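Local coordinates for protein exonuclease mut-7 homolog (Aedes aegypti, PDB 7JW2) that probably acts as a magnesium-dependent 3'-5' exoribonuclease that trims the 3' ends of Argonaute-bound microRNAs, represented here by its exonuclease domain, at residues A[201-205]-A[206-210]. Residues are numbered along the deposited sequence; the frame is centred on the assembly and turned at random.
Sequences KQLTH and IQLDP
L208 N reaches back to L203 O (2.9 Å) and Q207 N to T204 O (3.0 Å), the paired backbone bonds of a Schellman motif, here a worked example of how a long helix is brought to an end. Q207, with positive phi (64°), is the C-prime residue that turns the chain. The last i to i-4 bond of the helix runs from I206 N to Q202 O. The Q207 side chain adds a further polar link: a bend at chi2 (-63°) turns the chain back and brings NE2 to H205 O at 3.0 Å, the acceptor lying in the plane of the amide while the donor stands above the carbonyl plane.

Side-chain packing is mostly apolar. L203 divides its branches, CD2 against L208 CD1 and CD1 against P210 CB, each at 4.0 Å. Two polar atoms are exceptions: the proline ring lays CD 3.6 Å from T204 OG1, a hydroxyl hydrogen-bonded to E200 O one turn earlier, and Q202 OE1 touches I206 CG2 but bonds to R139 N.

The turn joins helix 179-205 to helix 210-217, where D209 is the N-cap, its OD1 accepting a hydrogen bond from N211 N; I213 of that helix packs on L203 and L208, while F138 of a loop meets L203.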
loop_
_atom_site.group_PDB
_atom_site.type_symbol
_atom_site.label_atom_id
_atom_site.label_comp_id
_atom_site.label_asym_id
_atom_site.label_seq_id
_atom_site.Cartn_x
_atom_site.Cartn_y
_atom_site.Cartn_z
ATOM N N LYS A 201 24.751 -1.042 22.309
ATOM C CA LYS A 201 26.114 -0.530 22.410
ATOM C C LYS A 201 26.766 -0.943 23.722
ATOM O O LYS A 201 27.954 -1.292 23.751
ATOM C CB LYS A 201 26.118 0.992 22.262
ATOM C CG LYS A 201 26.015 1.472 20.830
ATOM C CD LYS A 201 25.795 2.974 20.761
ATOM C CE LYS A 201 25.723 3.467 19.317
ATOM N NZ LYS A 201 25.313 2.402 18.357
ATOM N N GLN A 202 26.008 -0.929 24.819
ATOM C CA GLN A 202 26.606 -1.284 26.101
ATOM C C GLN A 202 26.842 -2.788 26.227
ATOM O O GLN A 202 27.830 -3.204 26.845
ATOM C CB GLN A 202 25.736 -0.753 27.245
ATOM C CG GLN A 202 26.098 -1.271 28.632
ATOM C CD GLN A 202 27.466 -0.838 29.126
ATOM O OE1 GLN A 202 27.989 -1.427 30.067
ATOM N NE2 GLN A 202 28.039 0.198 28.512
ATOM N N LEU A 203 25.982 -3.620 25.634
ATOM C CA LEU A 203 26.251 -5.057 25.610
ATOM C C LEU A 203 27.529 -5.362 24.842
ATOM O O LEU A 203 28.349 -6.182 25.281
ATOM C CB LEU A 203 25.070 -5.806 24.997
ATOM C CG LEU A 203 23.844 -5.926 25.895
ATOM C CD1 LEU A 203 22.665 -6.456 25.061
ATOM C CD2 LEU A 203 24.104 -6.806 27.108
ATOM N N THR A 204 27.722 -4.702 23.697
ATOM C CA THR A 204 28.969 -4.852 22.953
ATOM C C THR A 204 30.158 -4.382 23.788
ATOM O O THR A 204 31.235 -4.997 23.757
ATOM C CB THR A 204 28.879 -4.073 21.638
ATOM O OG1 THR A 204 27.810 -4.600 20.833
ATOM C CG2 THR A 204 30.180 -4.184 20.851
ATOM N N HIS A 205 29.968 -3.320 24.578
ATOM C CA HIS A 205 31.058 -2.777 25.387
ATOM C C HIS A 205 31.553 -3.787 26.414
ATOM O O HIS A 205 32.756 -3.853 26.695
ATOM C CB HIS A 205 30.608 -1.490 26.077
ATOM C CG HIS A 205 31.683 -0.832 26.885
ATOM N ND1 HIS A 205 32.704 -0.105 26.311
ATOM C CD2 HIS A 205 31.898 -0.793 28.220
ATOM C CE1 HIS A 205 33.500 0.355 27.259
ATOM N NE2 HIS A 205 33.036 -0.051 28.427
ATOM N N ILE A 206 30.653 -4.587 26.982
ATOM C CA ILE A 206 31.044 -5.586 27.971
ATOM C C ILE A 206 31.226 -6.951 27.313
ATOM O O ILE A 206 31.080 -7.990 27.967
ATOM C CB ILE A 206 30.038 -5.661 29.132
ATOM C CG1 ILE A 206 28.634 -6.035 28.646
ATOM C CG2 ILE A 206 30.000 -4.338 29.893
ATOM C CD1 ILE A 206 27.696 -6.422 29.791
ATOM N N GLN A 207 31.528 -6.953 26.012
ATOM C CA GLN A 207 31.936 -8.152 25.270
ATOM C C GLN A 207 30.836 -9.212 25.201
ATOM O O GLN A 207 31.109 -10.415 25.210
ATOM C CB GLN A 207 33.220 -8.753 25.852
ATOM C CG GLN A 207 34.270 -7.734 26.234
ATOM C CD GLN A 207 34.773 -6.936 25.055
ATOM O OE1 GLN A 207 35.417 -7.473 24.155
ATOM N NE2 GLN A 207 34.492 -5.638 25.058
ATOM N N LEU A 208 29.585 -8.775 25.102
ATOM C CA LEU A 208 28.481 -9.676 24.825
ATOM C C LEU A 208 27.968 -9.408 23.414
ATOM O O LEU A 208 28.239 -8.357 22.827
ATOM C CB LEU A 208 27.363 -9.509 25.861
ATOM C CG LEU A 208 27.742 -9.937 27.286
ATOM C CD1 LEU A 208 26.590 -9.706 28.271
ATOM C CD2 LEU A 208 28.212 -11.391 27.308
ATOM N N ASP A 209 27.264 -10.390 22.849
ATOM C CA ASP A 209 26.713 -10.222 21.509
ATOM C C ASP A 209 25.240 -9.883 21.632
ATOM O O ASP A 209 24.437 -10.768 21.962
ATOM C CB ASP A 209 26.898 -11.478 20.659
ATOM C CG ASP A 209 26.291 -11.336 19.256
ATOM O OD1 ASP A 209 25.598 -10.331 18.965
ATOM O OD2 ASP A 209 26.520 -12.239 18.427
ATOM N N PRO A 210 24.843 -8.641 21.378
ATOM C CA PRO A 210 23.418 -8.294 21.499
ATOM C C PRO A 210 22.508 -9.091 20.563
ATOM O O PRO A 210 21.361 -9.367 20.934
ATOM C CB PRO A 210 23.396 -6.792 21.177
ATOM C CG PRO A 210 24.646 -6.537 20.414
ATOM C CD PRO A 210 25.660 -7.505 20.923
#